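Local coordinates for ARF GTPase-activating protein GIT1 (Rattus norvegicus, PDB 6IUH) that probably stimulates GTP hydrolysis by ARF small GTPases and, through its C-terminal four-helix bundle, binds a segment of a partner protein, at residues A112-I115 and A116-A119; I49-A52 and V53-A57; L103-Q106 and Q107-C111; D15-L18 and K19-V23; Y81-Q84 and S85-K89. One frame throughout, in Å; residues are numbered along the deposited sequence.

Interaction 1: A112-I115 and A116-A119; sequences AYDI and AKAA
Lys117 runs out between Tyr113 and Asp114 on helix 101-128, one member of the four-helix bundle formed by the C-terminal region of GIT1. Tyr113 is four residues before it and Asp114 three, so both lie one turn back. Its CB sits 3.3 Å from Tyr113 O, close to the carbonyl that accepts the backbone N-H of Lys117. CG stands anti to the backbone N (chi1 -171°), and the rest of the chain is extended. CD reaches both neighbours: it lies 4.2 Å from Tyr113 CE2, approaching the ring obliquely, and 4.0 Å from Asp114 OD1, where the two side chains run alongside each other and point the same way. Lysine suits this place because its apolar shaft can lie against a ring while the amine continues outward. There NZ makes a weak hydrogen bond to a polar side chain of another protein's chain; that chain also supplies a polar side chain hydrogen-bonded to Asp114 OD1 and an aromatic ring edge-to-face with Tyr113. On the inner side, Ile115 packs against Leu76, Ile27 and Val53 of the other three helices. Ala118 packs on Leu76 and Ala119 on Met56, while Ala116 faces a polar side chain of the other protein's chain. Lys117 NZ ends 4.9 Å from Asp114 OD1, a separation at which the opposite charges probably attract, though they are not in contact.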
loop_
_atom_site.group_PDB
_atom_site.type_symbol
_atom_site.label_atom_id
_atom_site.label_comp_id
_atom_site.label_asym_id
_atom_site.label_seq_id
_atom_site.Cartn_x
_atom_site.Cartn_y
_atom_site.Cartn_z
ATOM N N ALA A 112 -1.845 3.169 -3.488
ATOM C CA ALA A 112 -1.618 3.049 -2.053
ATOM C C ALA A 112 -2.843 2.479 -1.349
ATOM O O ALA A 112 -2.719 1.694 -0.404
ATOM C CB ALA A 112 -1.248 4.401 -1.462
ATOM N N TYR A 113 -4.022 2.888 -1.805
ATOM C CA TYR A 113 -5.280 2.381 -1.261
ATOM C C TYR A 113 -5.349 0.862 -1.356
ATOM O O TYR A 113 -5.697 0.182 -0.390
ATOM C CB TYR A 113 -6.470 3.000 -1.996
ATOM C CG TYR A 113 -7.818 2.475 -1.542
ATOM C CD1 TYR A 113 -8.503 3.078 -0.493
ATOM C CD2 TYR A 113 -8.409 1.379 -2.164
ATOM C CE1 TYR A 113 -9.734 2.606 -0.078
ATOM C CE2 TYR A 113 -9.637 0.903 -1.756
ATOM C CZ TYR A 113 -10.295 1.518 -0.713
ATOM O OH TYR A 113 -11.519 1.042 -0.308
ATOM N N ASP A 114 -5.028 0.337 -2.534
ATOM C CA ASP A 114 -5.090 -1.101 -2.768
ATOM C C ASP A 114 -3.969 -1.847 -2.049
ATOM O O ASP A 114 -4.147 -3.005 -1.662
ATOM C CB ASP A 114 -5.054 -1.400 -4.269
ATOM C CG ASP A 114 -6.418 -1.245 -4.923
ATOM O OD1 ASP A 114 -7.429 -1.246 -4.189
ATOM O OD2 ASP A 114 -6.484 -1.129 -6.164
ATOM N N ILE A 115 -2.825 -1.195 -1.867
ATOM C CA ILE A 115 -1.734 -1.792 -1.099
ATOM C C ILE A 115 -2.173 -1.962 0.351
ATOM O O ILE A 115 -2.019 -3.031 0.940
ATOM C CB ILE A 115 -0.449 -0.945 -1.149
ATOM C CG1 ILE A 115 0.112 -0.902 -2.567
ATOM C CG2 ILE A 115 0.602 -1.522 -0.213
ATOM C CD1 ILE A 115 1.297 0.021 -2.726
ATOM N N ALA A 116 -2.732 -0.898 0.918
ATOM C CA ALA A 116 -3.265 -0.938 2.275
ATOM C C ALA A 116 -4.398 -1.955 2.397
ATOM O O ALA A 116 -4.486 -2.679 3.391
ATOM C CB ALA A 116 -3.745 0.440 2.694
ATOM N N LYS A 117 -5.260 -2.001 1.385
ATOM C CA LYS A 117 -6.373 -2.950 1.355
ATOM C C LYS A 117 -5.875 -4.386 1.446
ATOM O O LYS A 117 -6.359 -5.174 2.263
ATOM C CB LYS A 117 -7.197 -2.766 0.079
ATOM C CG LYS A 117 -8.502 -3.551 0.044
ATOM C CD LYS A 117 -9.246 -3.285 -1.258
ATOM C CE LYS A 117 -10.637 -3.888 -1.260
ATOM N NZ LYS A 117 -11.359 -3.554 -2.518
ATOM N N ALA A 118 -4.902 -4.716 0.602
ATOM C CA ALA A 118 -4.305 -6.044 0.589
ATOM C C ALA A 118 -3.599 -6.350 1.908
ATOM O O ALA A 118 -3.696 -7.462 2.431
ATOM C CB ALA A 118 -3.328 -6.172 -0.577
ATOM N N ALA A 119 -2.885 -5.361 2.439
ATOM C CA ALA A 119 -2.156 -5.535 3.691
ATOM C C ALA A 119 -3.117 -5.859 4.828
ATOM O O ALA A 119 -2.858 -6.755 5.632
ATOM C CB ALA A 119 -1.343 -4.291 4.016
#

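Interaction 2: I49-A52 and V53-A57; sequences IHLA and VTEMA
The imidazole of His50 and the carboxylate of Glu55 are the flat groups here, and each meets a neighbour one helical turn away. Thr54 OG1 comes to the His50 ring obliquely, at 3.9 Å from ND1, while the His50 side chain also packs on Ala80 of helix 67-87. Glu55 holds its carboxylate out on an extended chain, and OE2 lies 3.9 Å from Leu51 CD1, the two side chains crossing at a slant; this places a charged group against a methyl at the exposed side, where both can meet solvent. With OG1 beside its own backbone N (chi1 -60°), Thr54 turns its hydroxyl back on the helix and donates to His50 O over 2.9 Å. The Thr54 amide reaches the same oxygen at 3.0 Å, from the opposite face of the carbonyl plane, so two donors grip one acceptor. Helix 42-57 belongs to a four-helix bundle; Ile49, Val53 and Met56 face its interior, while Leu51 and Thr54 lie at the exposed side. On the inward side Val53 CG2 lies 4.2 Å from Ile49 CG2 and 3.3 Å from Ile49 O. Both branched residues face Ile115 of helix 101-128, and Ile49 also meets Leu30 and Leu83. Ala52, small enough for a close approach, packs on Asn26. Met56 extends its unbranched chain past Ala52 O, its CB 3.5 Å from that oxygen, to reach Thr20, Ala119 and Leu122.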
loop_
_atom_site.group_PDB
_atom_site.type_symbol
_atom_site.label_atom_id
_atom_site.label_comp_id
_atom_site.label_asym_id
_atom_site.label_seq_id
_atom_site.Cartn_x
_atom_site.Cartn_y
_atom_site.Cartn_z
ATOM N N ILE A 49 8.059 2.053 0.081
ATOM C CA ILE A 49 6.838 1.254 0.111
ATOM C C ILE A 49 7.064 -0.100 -0.558
ATOM O O ILE A 49 6.719 -1.142 0.002
ATOM C CB ILE A 49 5.671 1.983 -0.580
ATOM C CG1 ILE A 49 5.270 3.218 0.226
ATOM C CG2 ILE A 49 4.474 1.055 -0.750
ATOM C CD1 ILE A 49 4.208 4.055 -0.436
ATOM N N HIS A 50 7.654 -0.080 -1.750
ATOM C CA HIS A 50 7.915 -1.308 -2.495
ATOM C C HIS A 50 8.783 -2.269 -1.686
ATOM O O HIS A 50 8.580 -3.482 -1.718
ATOM C CB HIS A 50 8.586 -0.999 -3.836
ATOM C CG HIS A 50 8.662 -2.177 -4.755
ATOM N ND1 HIS A 50 9.735 -3.043 -4.768
ATOM C CD2 HIS A 50 7.797 -2.636 -5.691
ATOM C CE1 HIS A 50 9.528 -3.983 -5.675
ATOM N NE2 HIS A 50 8.359 -3.759 -6.247
ATOM N N LEU A 51 9.751 -1.714 -0.961
ATOM C CA LEU A 51 10.614 -2.507 -0.094
ATOM C C LEU A 51 9.823 -3.105 1.063
ATOM O O LEU A 51 9.984 -4.279 1.399
ATOM C CB LEU A 51 11.764 -1.655 0.446
ATOM C CG LEU A 51 12.656 -2.314 1.500
ATOM C CD1 LEU A 51 13.348 -3.543 0.927
ATOM C CD2 LEU A 51 13.676 -1.323 2.041
ATOM N N ALA A 52 8.968 -2.288 1.669
ATOM C CA ALA A 52 8.146 -2.735 2.786
ATOM C C ALA A 52 7.190 -3.834 2.339
ATOM O O ALA A 52 6.884 -4.752 3.102
ATOM C CB ALA A 52 7.375 -1.568 3.383
ATOM N N VAL A 53 6.722 -3.730 1.099
ATOM C CA VAL A 53 5.808 -4.713 0.533
ATOM C C VAL A 53 6.527 -6.039 0.292
ATOM O O VAL A 53 5.982 -7.110 0.574
ATOM C CB VAL A 53 5.179 -4.196 -0.783
ATOM C CG1 VAL A 53 4.603 -5.338 -1.602
ATOM C CG2 VAL A 53 4.106 -3.156 -0.484
ATOM N N THR A 54 7.757 -5.958 -0.209
ATOM C CA THR A 54 8.567 -7.146 -0.473
ATOM C C THR A 54 8.850 -7.927 0.809
ATOM O O THR A 54 8.785 -9.160 0.827
ATOM C CB THR A 54 9.905 -6.771 -1.151
ATOM O OG1 THR A 54 9.640 -6.119 -2.398
ATOM C CG2 THR A 54 10.749 -8.010 -1.403
ATOM N N GLU A 55 9.157 -7.202 1.881
ATOM C CA GLU A 55 9.444 -7.822 3.170
ATOM C C GLU A 55 8.198 -8.455 3.776
ATOM O O GLU A 55 8.272 -9.503 4.412
ATOM C CB GLU A 55 10.033 -6.801 4.144
ATOM C CG GLU A 55 11.403 -6.272 3.745
ATOM C CD GLU A 55 12.030 -5.406 4.821
ATOM O OE1 GLU A 55 11.429 -5.279 5.910
ATOM O OE2 GLU A 55 13.123 -4.852 4.581
ATOM N N MET A 56 7.051 -7.814 3.586
ATOM C CA MET A 56 5.805 -8.372 4.093
ATOM C C MET A 56 5.437 -9.627 3.309
ATOM O O MET A 56 5.040 -10.637 3.888
ATOM C CB MET A 56 4.675 -7.346 4.017
ATOM C CG MET A 56 3.368 -7.848 4.609
ATOM S SD MET A 56 2.078 -6.599 4.580
ATOM C CE MET A 56 0.715 -7.518 5.304
ATOM N N ALA A 57 5.585 -9.562 1.990
ATOM C CA ALA A 57 5.281 -10.704 1.136
ATOM C C ALA A 57 6.183 -11.894 1.460
ATOM O O ALA A 57 5.764 -13.046 1.359
ATOM C CB ALA A 57 5.416 -10.319 -0.332
#

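Interaction 3: L103-Q106 and Q107-C111; sequences LLTQ and QVIQC
Leu104 and Val108 supply the apolar part of this i to i+4 pairing along helix 101-128, with Leu104 CD1 3.9 Å from Val108 CG2 and the side chains pointing the same way. Next to them Thr105 CG2 meets Ile109 CD1 at 3.8 Å; the threonine hydroxyl turns instead to Phe101 O, which lets a polar residue sit in a buried place. The backbone bonds are regular, as in Val108 N to Leu104 O at 2.9 Å. The polar contacts are carried by the three glutamines. A water donates to Gln106 OE1 at 2.6 Å and accepts from Gln107 NE2 at 3.0 Å, joining two neighbouring amides. Gln107 bends at chi2 (-60°), which brings its amide alongside Leu103 CD1 and lets OE1 accept from Arg82 NH2. Gln110, whose CG rests 3.1 Å from Gln106 O, offers OE1 to the same nitrogen. An alanine in place of Gln110 would probably cost Arg82 NH2 one of its two glutamine acceptors and leave the guanidinium less firmly oriented. In the bundle, Val108 faces Leu83 of helix 67-87, Leu30 of helix 13-35 and Phe42 of helix 42-57, while Thr105 and Ile109 face apolar side chains of another protein's chain.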
loop_
_atom_site.group_PDB
_atom_site.type_symbol
_atom_site.label_atom_id
_atom_site.label_comp_id
_atom_site.label_asym_id
_atom_site.label_seq_id
_atom_site.Cartn_x
_atom_site.Cartn_y
_atom_site.Cartn_z
ATOM N N LEU A 103 -3.803 14.203 -12.122
ATOM C CA LEU A 103 -3.963 12.823 -12.556
ATOM C C LEU A 103 -2.951 11.915 -11.862
ATOM O O LEU A 103 -3.293 10.826 -11.407
ATOM C CB LEU A 103 -3.817 12.722 -14.074
ATOM C CG LEU A 103 -3.854 11.313 -14.666
ATOM C CD1 LEU A 103 -5.159 10.613 -14.309
ATOM C CD2 LEU A 103 -3.662 11.364 -16.175
ATOM N N LEU A 104 -1.707 12.379 -11.776
ATOM C CA LEU A 104 -0.643 11.627 -11.116
ATOM C C LEU A 104 -0.981 11.301 -9.666
ATOM O O LEU A 104 -0.914 10.147 -9.247
ATOM C CB LEU A 104 0.667 12.408 -11.168
ATOM C CG LEU A 104 1.784 11.864 -10.279
ATOM C CD1 LEU A 104 2.289 10.529 -10.805
ATOM C CD2 LEU A 104 2.913 12.880 -10.181
ATOM N N THR A 105 -1.334 12.330 -8.903
ATOM C CA THR A 105 -1.666 12.165 -7.494
ATOM C C THR A 105 -2.845 11.217 -7.313
ATOM O O THR A 105 -2.840 10.371 -6.415
ATOM C CB THR A 105 -1.985 13.517 -6.836
ATOM O OG1 THR A 105 -0.837 14.369 -6.930
ATOM C CG2 THR A 105 -2.345 13.330 -5.372
ATOM N N GLN A 106 -3.848 11.350 -8.174
ATOM C CA GLN A 106 -4.995 10.446 -8.137
ATOM C C GLN A 106 -4.558 8.997 -8.303
ATOM O O GLN A 106 -4.942 8.133 -7.516
ATOM C CB GLN A 106 -6.013 10.812 -9.218
ATOM C CG GLN A 106 -6.750 12.122 -8.960
ATOM C CD GLN A 106 -7.444 12.654 -10.198
ATOM O OE1 GLN A 106 -7.526 11.970 -11.217
ATOM N NE2 GLN A 106 -7.941 13.883 -10.118
ATOM N N GLN A 107 -3.743 8.736 -9.320
ATOM C CA GLN A 107 -3.300 7.377 -9.604
ATOM C C GLN A 107 -2.438 6.826 -8.472
ATOM O O GLN A 107 -2.566 5.661 -8.093
ATOM C CB GLN A 107 -2.538 7.332 -10.927
ATOM C CG GLN A 107 -3.414 7.584 -12.145
ATOM C CD GLN A 107 -4.529 6.562 -12.275
ATOM O OE1 GLN A 107 -4.295 5.357 -12.186
ATOM N NE2 GLN A 107 -5.751 7.042 -12.481
ATOM N N VAL A 108 -1.572 7.673 -7.926
ATOM C CA VAL A 108 -0.688 7.274 -6.838
ATOM C C VAL A 108 -1.480 6.861 -5.591
ATOM O O VAL A 108 -1.209 5.818 -4.994
ATOM C CB VAL A 108 0.301 8.408 -6.491
ATOM C CG1 VAL A 108 0.959 8.167 -5.145
ATOM C CG2 VAL A 108 1.348 8.540 -7.591
ATOM N N ILE A 109 -2.472 7.662 -5.212
ATOM C CA ILE A 109 -3.280 7.351 -4.034
ATOM C C ILE A 109 -4.137 6.096 -4.252
ATOM O O ILE A 109 -4.356 5.321 -3.319
ATOM C CB ILE A 109 -4.179 8.547 -3.636
ATOM C CG1 ILE A 109 -3.312 9.756 -3.276
ATOM C CG2 ILE A 109 -5.072 8.186 -2.454
ATOM C CD1 ILE A 109 -4.101 11.011 -2.983
ATOM N N GLN A 110 -4.607 5.882 -5.480
ATOM C CA GLN A 110 -5.336 4.651 -5.807
ATOM C C GLN A 110 -4.477 3.414 -5.531
ATOM O O GLN A 110 -4.940 2.438 -4.935
ATOM C CB GLN A 110 -5.782 4.643 -7.272
ATOM C CG GLN A 110 -6.827 5.684 -7.638
ATOM C CD GLN A 110 -7.327 5.508 -9.059
ATOM O OE1 GLN A 110 -7.175 4.440 -9.651
ATOM N NE2 GLN A 110 -7.926 6.556 -9.614
ATOM N N CYS A 111 -3.224 3.467 -5.970
ATOM C CA CYS A 111 -2.278 2.380 -5.739
ATOM C C CYS A 111 -2.064 2.106 -4.257
ATOM O O CYS A 111 -2.093 0.955 -3.821
ATOM C CB CYS A 111 -0.939 2.693 -6.401
ATOM S SG CYS A 111 -1.022 2.768 -8.190
HETATM O O HOH W 1 -7.392 9.482 -11.921
#

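Interaction 4: D15-L18 and K19-V23; sequences DVIL and KTEQV
Near the start of helix 13-35, the first helix of the four-helix bundle, Thr20 folds its hydroxyl back on the turn before it, onto Val16. OG1 lies beside the backbone N of Thr20 (chi1 -64°) and donates to Val16 O over 2.7 Å from above the carbonyl plane, while the Thr20 amide reaches that oxygen from the opposite face at 2.9 Å. Threonine suits a buried helical position because this bond satisfies its hydroxyl within the helix and its methyl remains for packing. With a valine in place of Thr20, Val16 O would probably keep the amide as its donor yet lose the second grip, and a methyl would press against the carbonyl. Val16 and Thr20 both pack on Val123 of helix 101-128, and Thr20 also on Met56 of helix 42-57. Around the helix, Ile17 and Glu21 run side by side, CG2 of Ile17 3.7 Å from OE2 of Glu21, and each also meets an apolar side chain of another protein's chain. Lys19 CG lies 3.6 Å from Asp15 O; beyond it the chain bends at chi2 and packs on Glu55 and Met56. On the exposed side, Leu18 O accepts from a water at 2.7 Å, which is also weakly bonded to Gln22 NE2.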
loop_
_atom_site.group_PDB
_atom_site.type_symbol
_atom_site.label_atom_id
_atom_site.label_comp_id
_atom_site.label_asym_id
_atom_site.label_seq_id
_atom_site.Cartn_x
_atom_site.Cartn_y
_atom_site.Cartn_z
ATOM N N ASP A 15 4.656 -10.884 13.655
ATOM C CA ASP A 15 5.491 -10.574 12.501
ATOM C C ASP A 15 4.695 -9.857 11.415
ATOM O O ASP A 15 5.190 -8.918 10.798
ATOM C CB ASP A 15 6.128 -11.841 11.930
ATOM C CG ASP A 15 7.281 -12.347 12.776
ATOM O OD1 ASP A 15 7.861 -11.543 13.536
ATOM O OD2 ASP A 15 7.612 -13.547 12.677
ATOM N N VAL A 16 3.463 -10.298 11.186
ATOM C CA VAL A 16 2.622 -9.676 10.169
ATOM C C VAL A 16 2.309 -8.232 10.541
ATOM O O VAL A 16 2.351 -7.342 9.692
ATOM C CB VAL A 16 1.308 -10.455 9.960
ATOM C CG1 VAL A 16 0.417 -9.745 8.954
ATOM C CG2 VAL A 16 1.609 -11.859 9.490
ATOM N N ILE A 17 2.014 -8.001 11.818
ATOM C CA ILE A 17 1.750 -6.650 12.306
ATOM C C ILE A 17 2.959 -5.737 12.102
ATOM O O ILE A 17 2.814 -4.598 11.650
ATOM C CB ILE A 17 1.356 -6.661 13.797
ATOM C CG1 ILE A 17 -0.047 -7.246 13.966
ATOM C CG2 ILE A 17 1.408 -5.256 14.382
ATOM C CD1 ILE A 17 -0.466 -7.418 15.405
ATOM N N LEU A 18 4.148 -6.243 12.420
ATOM C CA LEU A 18 5.377 -5.467 12.266
ATOM C C LEU A 18 5.597 -5.022 10.822
ATOM O O LEU A 18 5.885 -3.852 10.564
ATOM C CB LEU A 18 6.588 -6.271 12.750
ATOM C CG LEU A 18 6.729 -6.453 14.264
ATOM C CD1 LEU A 18 7.970 -7.267 14.598
ATOM C CD2 LEU A 18 6.763 -5.104 14.968
ATOM N N LYS A 19 5.457 -5.950 9.882
ATOM C CA LYS A 19 5.673 -5.626 8.477
ATOM C C LYS A 19 4.541 -4.762 7.929
ATOM O O LYS A 19 4.763 -3.918 7.062
ATOM C CB LYS A 19 5.826 -6.903 7.647
ATOM C CG LYS A 19 7.086 -7.696 7.975
ATOM C CD LYS A 19 8.341 -6.865 7.763
ATOM C CE LYS A 19 9.591 -7.632 8.165
ATOM N NZ LYS A 19 9.611 -7.950 9.620
ATOM N N THR A 20 3.331 -4.968 8.439
ATOM C CA THR A 20 2.189 -4.155 8.037
ATOM C C THR A 20 2.380 -2.705 8.469
ATOM O O THR A 20 2.101 -1.778 7.710
ATOM C CB THR A 20 0.869 -4.692 8.630
ATOM O OG1 THR A 20 0.609 -5.996 8.103
ATOM C CG2 THR A 20 -0.292 -3.774 8.280
ATOM N N GLU A 21 2.868 -2.512 9.691
ATOM C CA GLU A 21 3.069 -1.165 10.214
ATOM C C GLU A 21 4.160 -0.415 9.450
ATOM O O GLU A 21 4.116 0.810 9.346
ATOM C CB GLU A 21 3.397 -1.215 11.707
ATOM C CG GLU A 21 2.190 -1.548 12.577
ATOM C CD GLU A 21 2.492 -1.486 14.062
ATOM O OE1 GLU A 21 3.678 -1.341 14.427
ATOM O OE2 GLU A 21 1.540 -1.579 14.865
ATOM N N GLN A 22 5.130 -1.146 8.908
ATOM C CA GLN A 22 6.147 -0.532 8.061
ATOM C C GLN A 22 5.532 -0.101 6.738
ATOM O O GLN A 22 5.879 0.943 6.192
ATOM C CB GLN A 22 7.316 -1.490 7.818
ATOM C CG GLN A 22 8.240 -1.651 9.013
ATOM C CD GLN A 22 8.987 -0.372 9.345
ATOM O OE1 GLN A 22 9.317 0.416 8.459
ATOM N NE2 GLN A 22 9.253 -0.159 10.629
ATOM N N VAL A 23 4.613 -0.911 6.225
ATOM C CA VAL A 23 3.912 -0.574 4.994
ATOM C C VAL A 23 3.022 0.652 5.193
ATOM O O VAL A 23 3.044 1.574 4.380
ATOM C CB VAL A 23 3.059 -1.755 4.481
ATOM C CG1 VAL A 23 2.149 -1.303 3.354
ATOM C CG2 VAL A 23 3.954 -2.896 4.015
HETATM O O HOH W 2 6.991 -2.194 12.321
#

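Interaction 5: Y81-Q84 and S85-K89; sequences YRLQ and SECRK
A chi1 of -64° sets OG of Ser85 beside its own backbone N, turned toward Tyr81, while Tyr81 carries CG anti to its amide nitrogen (chi1 -178°), which carries its ring along the same turn. OG donates to Tyr81 O at 3.1 Å from above the carbonyl plane, and the Ser85 amide reaches that oxygen at 3.0 Å from the other face, giving it two donors. The ring follows at a slant, with CE2 3.9 Å from Ser85 OG. Serine suits the place, since its short hydroxyl can return to the backbone without crowding the ring.

One residue on, Arg82 is extended from the helix and Glu86 bends at chi2 (-70°), which brings the two ends toward each other. They do not touch: a water accepts from Arg82 NE at 2.9 Å, lying at the guanidinium edge in plane, and donates to Glu86 OE2 at 2.5 Å. Toward the bundle interior Leu83 CD1 packs on Cys87 SG at 3.8 Å, and both face Ser46 of helix 42-57. Gln84 extends from the next position round the helix, and its NE2 bonds to Glu47 OE2 of helix 42-57.

Helix 67-87 thus divides its faces between apolar packing and polar links to its neighbours. Arg82 NE and Glu86 OE2 are 5.2 Å apart, so their opposite charges probably still attract, with the water carrying the link; NH2 of Arg82, already engaged by Gln107 and Gln110, would keep the guanidinium oriented for it.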
loop_
_atom_site.group_PDB
_atom_site.type_symbol
_atom_site.label_atom_id
_atom_site.label_comp_id
_atom_site.label_asym_id
_atom_site.label_seq_id
_atom_site.Cartn_x
_atom_site.Cartn_y
_atom_site.Cartn_z
ATOM N N TYR A 81 3.757 -2.499 -7.688
ATOM C CA TYR A 81 4.380 -2.367 -9.000
ATOM C C TYR A 81 3.734 -1.234 -9.789
ATOM O O TYR A 81 4.424 -0.427 -10.416
ATOM C CB TYR A 81 4.270 -3.683 -9.769
ATOM C CG TYR A 81 4.933 -3.677 -11.127
ATOM C CD1 TYR A 81 6.277 -3.993 -11.266
ATOM C CD2 TYR A 81 4.209 -3.374 -12.271
ATOM C CE1 TYR A 81 6.886 -3.995 -12.509
ATOM C CE2 TYR A 81 4.806 -3.374 -13.516
ATOM C CZ TYR A 81 6.143 -3.686 -13.629
ATOM O OH TYR A 81 6.737 -3.687 -14.869
ATOM N N ARG A 82 2.405 -1.189 -9.756
ATOM C CA ARG A 82 1.648 -0.124 -10.402
ATOM C C ARG A 82 2.035 1.249 -9.845
ATOM O O ARG A 82 2.172 2.218 -10.597
ATOM C CB ARG A 82 0.148 -0.369 -10.227
ATOM C CG ARG A 82 -0.750 0.624 -10.942
ATOM C CD ARG A 82 -2.195 0.470 -10.487
ATOM N NE ARG A 82 -2.999 1.642 -10.821
ATOM C CZ ARG A 82 -4.166 1.932 -10.254
ATOM N NH1 ARG A 82 -4.665 1.136 -9.319
ATOM N NH2 ARG A 82 -4.830 3.021 -10.618
ATOM N N LEU A 83 2.209 1.326 -8.527
ATOM C CA LEU A 83 2.644 2.559 -7.877
ATOM C C LEU A 83 4.016 2.995 -8.374
ATOM O O LEU A 83 4.228 4.161 -8.710
ATOM C CB LEU A 83 2.680 2.384 -6.357
ATOM C CG LEU A 83 3.195 3.579 -5.552
ATOM C CD1 LEU A 83 2.264 4.765 -5.716
ATOM C CD2 LEU A 83 3.346 3.215 -4.080
ATOM N N GLN A 84 4.945 2.047 -8.405
ATOM C CA GLN A 84 6.300 2.309 -8.873
ATOM C C GLN A 84 6.278 2.856 -10.295
ATOM O O GLN A 84 7.043 3.761 -10.635
ATOM C CB GLN A 84 7.137 1.030 -8.801
ATOM C CG GLN A 84 8.636 1.248 -8.851
ATOM C CD GLN A 84 9.406 -0.046 -8.679
ATOM O OE1 GLN A 84 9.091 -1.055 -9.310
ATOM N NE2 GLN A 84 10.411 -0.028 -7.813
ATOM N N SER A 85 5.393 2.303 -11.119
ATOM C CA SER A 85 5.243 2.749 -12.500
ATOM C C SER A 85 4.766 4.194 -12.568
ATOM O O SER A 85 5.243 4.980 -13.383
ATOM C CB SER A 85 4.263 1.848 -13.253
ATOM O OG SER A 85 4.755 0.523 -13.352
ATOM N N GLU A 86 3.818 4.534 -11.705
ATOM C CA GLU A 86 3.227 5.863 -11.707
ATOM C C GLU A 86 4.198 6.934 -11.220
ATOM O O GLU A 86 4.247 8.031 -11.772
ATOM C CB GLU A 86 1.961 5.871 -10.848
ATOM C CG GLU A 86 0.796 5.131 -11.479
ATOM C CD GLU A 86 0.228 5.866 -12.679
ATOM O OE1 GLU A 86 0.391 7.103 -12.750
ATOM O OE2 GLU A 86 -0.381 5.209 -13.549
ATOM N N CYS A 87 4.975 6.614 -10.193
ATOM C CA CYS A 87 5.856 7.602 -9.581
ATOM C C CYS A 87 7.050 7.988 -10.454
ATOM O O CYS A 87 7.664 9.033 -10.235
ATOM C CB CYS A 87 6.350 7.094 -8.228
ATOM S SG CYS A 87 5.067 7.065 -6.966
ATOM N N ARG A 88 7.369 7.166 -11.449
ATOM C CA ARG A 88 8.487 7.470 -12.341
ATOM C C ARG A 88 8.224 8.713 -13.192
ATOM O O ARG A 88 9.128 9.218 -13.855
ATOM C CB ARG A 88 8.796 6.275 -13.247
ATOM C CG ARG A 88 9.417 5.093 -12.520
ATOM C CD ARG A 88 9.763 3.951 -13.465
ATOM N NE ARG A 88 10.867 4.286 -14.360
ATOM C CZ ARG A 88 10.728 4.526 -15.658
ATOM N NH1 ARG A 88 9.530 4.464 -16.222
ATOM N NH2 ARG A 88 11.790 4.822 -16.396
ATOM N N LYS A 89 6.990 9.208 -13.167
ATOM C CA LYS A 89 6.639 10.392 -13.942
ATOM C C LYS A 89 7.093 11.675 -13.247
ATOM O O LYS A 89 7.073 12.749 -13.846
ATOM C CB LYS A 89 5.130 10.437 -14.197
ATOM C CG LYS A 89 4.553 9.121 -14.708
ATOM C CD LYS A 89 3.064 9.237 -14.992
ATOM C CE LYS A 89 2.424 7.866 -15.141
ATOM N NZ LYS A 89 3.160 6.997 -16.098
HETATM O O HOH W 3 -2.229 3.628 -12.855
#

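In the fold
The five contacts sample all four helices of the bundle. Along the chain they come in the order interaction 4 (helix 13-35), interaction 2 (helix 42-57), interaction 5 (helix 67-87), then interactions 3 and 1, which adjoin on helix 101-128. Interaction 1 lies deepest, its centre about 6 Å from the centre of the chain, and its Ile115 touches interactions 2, 4 and 5 alike, with CG2 3.9 Å from Val53 CG2 and from Val23 CG1. Interactions 3 and 4, about 23 Å apart between centres, lie toward opposite ends. Interactions 1, 3 and 4 also face another protein's chain, consistent with a binding surface formed by helices 13-35 and 101-128, while interactions 2 and 5 are not touched by it.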